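Local coordinates for protein neutral ceramidase (Pseudomonas aeruginosa, PDB 2ZXC) that hydrolyses the N-acyl linkage of ceramides to give sphingosine and a free fatty acid, using a zinc ion, and can also run the reaction in reverse, at residues G151-A156 with L274-K279; M182-F187 with E282-A287; G192-A197 with S235-A240. One frame throughout, in Å; residues are numbered along the deposited sequence.

In the fold
All three contacts lie in the N-terminal region of the ceramidase family and reach one mixed sheet. Interactions 1 and 2 share helix 265-286, which lies against neighbouring antiparallel strands 142-152 and 181-189; they touch where M182 meets both G151 and K279. Interaction 1 is partly buried at the end of its strand, and there long basic side chains reach backbone carbonyls. One turn further along the helix, interaction 2 is buried and almost wholly apolar. Interaction 3, also buried, lies inside the sheet itself: parallel strands 194-200 and 238-242 are joined by backbone hydrogen bonds, and the F187 of interaction 2 pairs with A195 and G196.

Interaction 1 (G151-A156 with L274-K279); sequences GELRNA and LRQFAK
The side chains of N155 and R275 cross at about a right angle, yet their flat ends lie nearly parallel, amide and guanidinium planes 15° apart. N155 OD1 sits over one face of the guanidinium, where its angle to the N-H groups is poor. The hydrogen bond goes instead to the backbone: R275 NH1 reaches N155 O at 2.7 Å, in both the guanidinium and the carbonyl plane. An extended chain from CG to NE gives arginine the length for this, while E271 salt-bridges its NE. K279 folds, its bends at chi2 (90°) and chi3 (-63°) laying CD 3.1 Å from E152 O. K279 NZ bonds E152 O at 3.2 Å, tilted from the carbonyl plane, and a water accepts from both E152 N and K279 NZ. Between these polar grips L153 and K279 lie alongside each other, pointing opposite ways, with L153 CG 4.0 Å from K279 CB and L153 CD1 resting on the backbone of Q276; leucine suits this buried spot. The amide of Q276 turns to N219 and K220 of helix 218-231. Helix 265-286 packs across the end of strand 142-152 and the following loop, with M182 of strand 181-189 touching Q276 and K279.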
# COMPACT_ATOMS: atom_id res chain seq x y z
N GLY A 151 0.36 -1.26 22.34
CA GLY A 151 -0.90 -1.49 23.03
C GLY A 151 -1.66 -2.55 22.27
O GLY A 151 -1.14 -3.10 21.29
N GLU A 152 -2.88 -2.85 22.69
CA GLU A 152 -3.65 -3.86 22.00
C GLU A 152 -4.92 -3.33 21.36
O GLU A 152 -5.64 -2.53 21.95
CB GLU A 152 -3.98 -5.02 22.94
CG GLU A 152 -2.76 -5.79 23.42
CD GLU A 152 -3.14 -7.02 24.23
OE1 GLU A 152 -4.16 -6.96 24.95
OE2 GLU A 152 -2.41 -8.03 24.16
N LEU A 153 -5.16 -3.79 20.13
CA LEU A 153 -6.33 -3.41 19.35
C LEU A 153 -6.99 -4.74 18.98
O LEU A 153 -6.50 -5.47 18.11
CB LEU A 153 -5.91 -2.68 18.08
CG LEU A 153 -6.75 -1.51 17.56
CD1 LEU A 153 -6.57 -1.41 16.06
CD2 LEU A 153 -8.22 -1.69 17.91
N ARG A 154 -8.09 -5.05 19.64
CA ARG A 154 -8.80 -6.31 19.41
C ARG A 154 -10.09 -6.10 18.66
O ARG A 154 -10.82 -7.05 18.39
CB ARG A 154 -9.11 -6.96 20.75
CG ARG A 154 -7.87 -7.36 21.49
CD ARG A 154 -8.14 -7.69 22.94
NE ARG A 154 -6.95 -8.32 23.48
CZ ARG A 154 -6.43 -9.44 22.98
NH1 ARG A 154 -7.02 -10.03 21.94
NH2 ARG A 154 -5.33 -9.95 23.49
N ASN A 155 -10.38 -4.86 18.31
CA ASN A 155 -11.64 -4.62 17.63
C ASN A 155 -11.53 -4.04 16.22
O ASN A 155 -12.48 -3.45 15.70
CB ASN A 155 -12.54 -3.76 18.55
CG ASN A 155 -12.46 -2.27 18.27
OD1 ASN A 155 -13.49 -1.60 18.26
ND2 ASN A 155 -11.26 -1.75 18.05
N ALA A 156 -10.39 -4.24 15.57
CA ALA A 156 -10.19 -3.73 14.22
C ALA A 156 -9.82 -4.81 13.20
O ALA A 156 -9.42 -4.49 12.08
CB ALA A 156 -9.11 -2.66 14.23
N LEU A 274 -10.45 4.77 12.06
CA LEU A 274 -10.64 5.50 13.30
C LEU A 274 -10.09 4.69 14.49
O LEU A 274 -9.36 5.22 15.33
CB LEU A 274 -12.12 5.79 13.48
CG LEU A 274 -12.53 7.15 14.04
CD1 LEU A 274 -11.39 8.16 13.91
CD2 LEU A 274 -13.78 7.63 13.30
N ARG A 275 -10.44 3.41 14.56
CA ARG A 275 -9.98 2.56 15.65
C ARG A 275 -8.46 2.40 15.64
O ARG A 275 -7.83 2.34 16.70
CB ARG A 275 -10.67 1.20 15.59
CG ARG A 275 -12.17 1.31 15.82
CD ARG A 275 -12.89 -0.02 15.69
NE ARG A 275 -14.32 0.16 15.90
CZ ARG A 275 -15.21 -0.83 15.94
NH1 ARG A 275 -14.81 -2.09 15.79
NH2 ARG A 275 -16.49 -0.56 16.14
N GLN A 276 -7.85 2.33 14.46
CA GLN A 276 -6.40 2.21 14.39
C GLN A 276 -5.81 3.54 14.83
O GLN A 276 -4.84 3.57 15.58
CB GLN A 276 -5.94 1.88 12.96
CG GLN A 276 -6.44 0.53 12.45
CD GLN A 276 -5.97 0.23 11.04
OE1 GLN A 276 -4.82 -0.12 10.82
NE2 GLN A 276 -6.88 0.40 10.08
N PHE A 277 -6.40 4.64 14.38
CA PHE A 277 -5.92 5.96 14.75
C PHE A 277 -5.99 6.17 16.27
O PHE A 277 -5.03 6.64 16.88
CB PHE A 277 -6.75 7.06 14.08
CG PHE A 277 -6.64 8.39 14.77
CD1 PHE A 277 -5.50 9.17 14.62
CD2 PHE A 277 -7.63 8.81 15.65
CE1 PHE A 277 -5.35 10.35 15.34
CE2 PHE A 277 -7.49 9.99 16.37
CZ PHE A 277 -6.34 10.76 16.21
N ALA A 278 -7.14 5.86 16.85
CA ALA A 278 -7.35 6.02 18.29
C ALA A 278 -6.27 5.30 19.09
O ALA A 278 -5.68 5.88 20.00
CB ALA A 278 -8.72 5.50 18.68
N LYS A 279 -6.01 4.04 18.75
CA LYS A 279 -5.00 3.26 19.46
C LYS A 279 -3.62 3.88 19.32
O LYS A 279 -2.89 4.02 20.30
CB LYS A 279 -4.97 1.83 18.92
CG LYS A 279 -3.99 0.91 19.64
CD LYS A 279 -4.62 0.19 20.84
CE LYS A 279 -5.09 1.13 21.93
NZ LYS A 279 -5.69 0.42 23.10
O HOH W 1 -3.92 -1.16 24.66

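Interaction 2 (M182-F187 with E282-A287)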
# COMPACT_ATOMS: atom_id res chain seq x y z
N MET A 182 -0.16 -3.36 18.35
CA MET A 182 0.14 -2.21 17.52
C MET A 182 1.38 -1.61 18.16
O MET A 182 1.47 -1.51 19.38
CB MET A 182 -0.99 -1.17 17.54
CG MET A 182 -0.59 0.12 16.82
SD MET A 182 -1.79 1.44 16.88
CE MET A 182 -2.99 0.89 15.63
N SER A 183 2.35 -1.25 17.33
CA SER A 183 3.57 -0.63 17.81
C SER A 183 3.58 0.76 17.21
O SER A 183 3.07 0.98 16.10
CB SER A 183 4.82 -1.39 17.34
OG SER A 183 4.87 -2.70 17.88
N VAL A 184 4.13 1.72 17.94
CA VAL A 184 4.19 3.07 17.43
C VAL A 184 5.54 3.68 17.70
O VAL A 184 6.02 3.67 18.83
CB VAL A 184 3.13 3.98 18.09
CG1 VAL A 184 3.33 5.42 17.61
CG2 VAL A 184 1.74 3.49 17.75
N LEU A 185 6.16 4.19 16.65
CA LEU A 185 7.44 4.86 16.78
C LEU A 185 7.06 6.31 16.56
O LEU A 185 6.68 6.69 15.45
CB LEU A 185 8.42 4.39 15.70
CG LEU A 185 9.77 5.12 15.62
CD1 LEU A 185 10.51 5.00 16.94
CD2 LEU A 185 10.61 4.53 14.48
N SER A 186 7.13 7.11 17.62
CA SER A 186 6.78 8.52 17.53
C SER A 186 8.01 9.41 17.40
O SER A 186 9.07 9.10 17.94
CB SER A 186 5.95 8.93 18.75
OG SER A 186 6.60 8.54 19.95
N PHE A 187 7.85 10.51 16.68
CA PHE A 187 8.93 11.48 16.48
C PHE A 187 8.56 12.77 17.20
O PHE A 187 7.55 13.40 16.88
CB PHE A 187 9.15 11.73 14.98
CG PHE A 187 9.49 10.48 14.20
CD1 PHE A 187 8.50 9.56 13.86
CD2 PHE A 187 10.80 10.19 13.86
CE1 PHE A 187 8.81 8.37 13.19
CE2 PHE A 187 11.13 9.00 13.20
CZ PHE A 187 10.13 8.09 12.86
N GLU A 282 -3.33 7.10 21.29
CA GLU A 282 -3.23 6.80 22.72
C GLU A 282 -1.82 6.33 23.04
O GLU A 282 -1.20 6.79 23.99
CB GLU A 282 -4.23 5.70 23.10
CG GLU A 282 -4.17 5.28 24.57
CD GLU A 282 -4.68 3.86 24.79
OE1 GLU A 282 -3.96 2.90 24.46
OE2 GLU A 282 -5.82 3.71 25.29
N ILE A 283 -1.32 5.40 22.24
CA ILE A 283 0.02 4.87 22.46
C ILE A 283 1.08 5.95 22.34
O ILE A 283 2.01 6.00 23.15
CB ILE A 283 0.32 3.72 21.47
CG1 ILE A 283 -0.63 2.55 21.75
CG2 ILE A 283 1.78 3.29 21.58
CD1 ILE A 283 -0.60 1.45 20.69
N ALA A 284 0.96 6.82 21.34
CA ALA A 284 1.94 7.88 21.14
C ALA A 284 1.95 8.84 22.33
O ALA A 284 3.00 9.34 22.72
CB ALA A 284 1.63 8.65 19.85
N GLY A 285 0.77 9.10 22.89
CA GLY A 285 0.68 10.00 24.02
C GLY A 285 1.39 9.48 25.26
O GLY A 285 1.85 10.26 26.09
N GLN A 286 1.48 8.16 25.37
CA GLN A 286 2.12 7.54 26.52
C GLN A 286 3.64 7.60 26.46
O GLN A 286 4.30 7.49 27.49
CB GLN A 286 1.65 6.09 26.65
CG GLN A 286 0.15 5.93 26.82
CD GLN A 286 -0.30 4.48 26.75
OE1 GLN A 286 0.36 3.64 26.14
NE2 GLN A 286 -1.43 4.18 27.37
N ALA A 287 4.20 7.79 25.27
CA ALA A 287 5.65 7.88 25.12
C ALA A 287 6.29 6.85 26.04
O ALA A 287 7.19 7.16 26.82
CB ALA A 287 6.13 9.28 25.49
O HOH W 2 5.28 10.05 21.68
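I283 turns its CG1 branch beside its own backbone N (chi1 -65°) and carries it on extended, so that CD1 is delivered to M182 while CG2 is left for V184. M182 runs extended through chi1 (172°) and chi2, which brings SD to 4.0 Å from I283 CD1; the bend at chi3 turns only the terminal CE. I283 CD1 also lies 3.8 Å from M182 O, so one branch of the isoleucine covers both the thioether and the backbone beside it. Its other branch crosses V184 at a slant: I283 CG2 is 3.8 Å from V184 CB and equally near V184 CG2. The second valine methyl, CG1, faces the next helix residue, with V184 CG1 4.3 Å from A284 CB. A284, being small, allows a close approach: A284 CA is 6.1 Å from S186 CA. S186 suits the end of the apolar strip because a water links its OG to A284 O, at 2.6 Å from each, while OG also bonds to F147 O of strand 142-152. M182, V184 and S186, alternate residues of one strand, all point toward the helix. The axes of strand 182-187 and helix 282-286 approach to 8.4 Å, with a crossing angle of -51°. This is the packing of an alpha/beta layer: helix 265-286 lies on the mixed sheet over strands 142-152 and 181-189, meeting the latter mainly through aliphatic groups.

Interaction 3 (G192-A197 with S235-A240)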
# COMPACT_ATOMS: atom_id res chain seq x y z
N GLY A 192 9.53 19.12 22.29
CA GLY A 192 8.71 18.10 22.92
C GLY A 192 7.32 17.98 22.33
O GLY A 192 6.38 17.56 23.00
N GLU A 193 7.19 18.35 21.06
CA GLU A 193 5.90 18.30 20.39
C GLU A 193 5.91 17.14 19.39
O GLU A 193 6.93 16.88 18.75
CB GLU A 193 5.67 19.63 19.68
CG GLU A 193 4.27 19.91 19.20
CD GLU A 193 4.10 21.37 18.82
OE1 GLU A 193 3.19 21.69 18.03
OE2 GLU A 193 4.89 22.21 19.32
N LEU A 194 4.78 16.45 19.27
CA LEU A 194 4.66 15.32 18.35
C LEU A 194 4.75 15.82 16.91
O LEU A 194 3.89 16.58 16.47
CB LEU A 194 3.32 14.61 18.56
CG LEU A 194 3.23 13.09 18.39
CD1 LEU A 194 1.79 12.69 18.12
CD2 LEU A 194 4.11 12.63 17.24
N ALA A 195 5.77 15.39 16.18
CA ALA A 195 5.96 15.81 14.79
C ALA A 195 5.35 14.81 13.80
O ALA A 195 4.89 15.18 12.72
CB ALA A 195 7.44 15.98 14.50
N GLY A 196 5.37 13.54 14.18
CA GLY A 196 4.83 12.50 13.33
C GLY A 196 4.93 11.15 14.02
O GLY A 196 5.40 11.06 15.16
N ALA A 197 4.48 10.10 13.33
CA ALA A 197 4.53 8.76 13.87
C ALA A 197 4.27 7.69 12.82
O ALA A 197 3.68 7.94 11.77
CB ALA A 197 3.50 8.61 14.99
N SER A 235 1.80 21.61 11.60
CA SER A 235 1.86 21.21 10.20
C SER A 235 3.14 20.45 9.94
O SER A 235 4.03 20.40 10.79
CB SER A 235 1.75 22.41 9.26
OG SER A 235 1.43 21.95 7.95
N GLY A 236 3.22 19.85 8.76
CA GLY A 236 4.38 19.06 8.43
C GLY A 236 4.19 17.74 9.16
O GLY A 236 5.05 16.86 9.12
N PHE A 237 3.05 17.61 9.84
CA PHE A 237 2.75 16.40 10.57
C PHE A 237 2.52 15.26 9.59
O PHE A 237 1.75 15.40 8.64
CB PHE A 237 1.51 16.59 11.44
CG PHE A 237 1.31 15.50 12.46
CD1 PHE A 237 0.55 14.38 12.17
CD2 PHE A 237 1.94 15.58 13.70
CE1 PHE A 237 0.41 13.35 13.11
CE2 PHE A 237 1.81 14.56 14.64
CZ PHE A 237 1.05 13.44 14.34
N VAL A 238 3.22 14.15 9.81
CA VAL A 238 3.10 12.98 8.94
C VAL A 238 2.87 11.74 9.80
O VAL A 238 3.68 11.40 10.66
CB VAL A 238 4.38 12.80 8.10
CG1 VAL A 238 4.25 11.55 7.23
CG2 VAL A 238 4.61 14.03 7.23
N ALA A 239 1.76 11.06 9.56
CA ALA A 239 1.43 9.86 10.31
C ALA A 239 1.21 8.69 9.37
O ALA A 239 0.27 8.69 8.57
CB ALA A 239 0.19 10.09 11.16
N ALA A 240 2.07 7.68 9.48
CA ALA A 240 1.97 6.49 8.64
C ALA A 240 1.39 5.31 9.40
O ALA A 240 1.73 5.08 10.57
CB ALA A 240 3.34 6.13 8.11
O HOH W 3 5.29 17.96 12.27
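Strands 194-197 and 238-240 run parallel, their short axes 4.7 Å apart, with A197 bonded through both its N-H and its C=O: A197 N donates to V238 O at 3.1 Å, and A240 N donates to A197 O at 2.8 Å, nearly straight. The CA-H of A239 adds a weaker contact to the same A197 O. Ahead of these bonds F237 lies against residues 194-196, its CG anti to the backbone N (chi1 -167°), which carries the ring across to them. G196 CA stands over one ring face in a CH-pi contact, 4.2 Å from the F237 centroid and offset toward the rim. L194 O meets the ring at its edge, in plane, and L194 CD1 touches F237 CZ at 3.9 Å, so the backbone of L194 meets the ring edge while its apolar side chain packs on the ring tip. Glycine fits at 196 because a CB there would run into V238 O. A195 O takes a CA-H contact from F237, and a water donates to both A195 O and S235 O, bridging the two segments before regular pairing begins. The small A197 and A239 leave room for W227 of helix 218-231, which touches both and also meets the F237 ring. A195 and G196 both face F187 of the antiparallel neighbour, strand 181-189: a classic beta bulge. On its other edge the same strand forms the parallel pair of a beta-alpha-beta unit, strand 194-200, helix 218-231 and strand 238-242, whose A240 comes close to N60, an inferred substrate-binding residue.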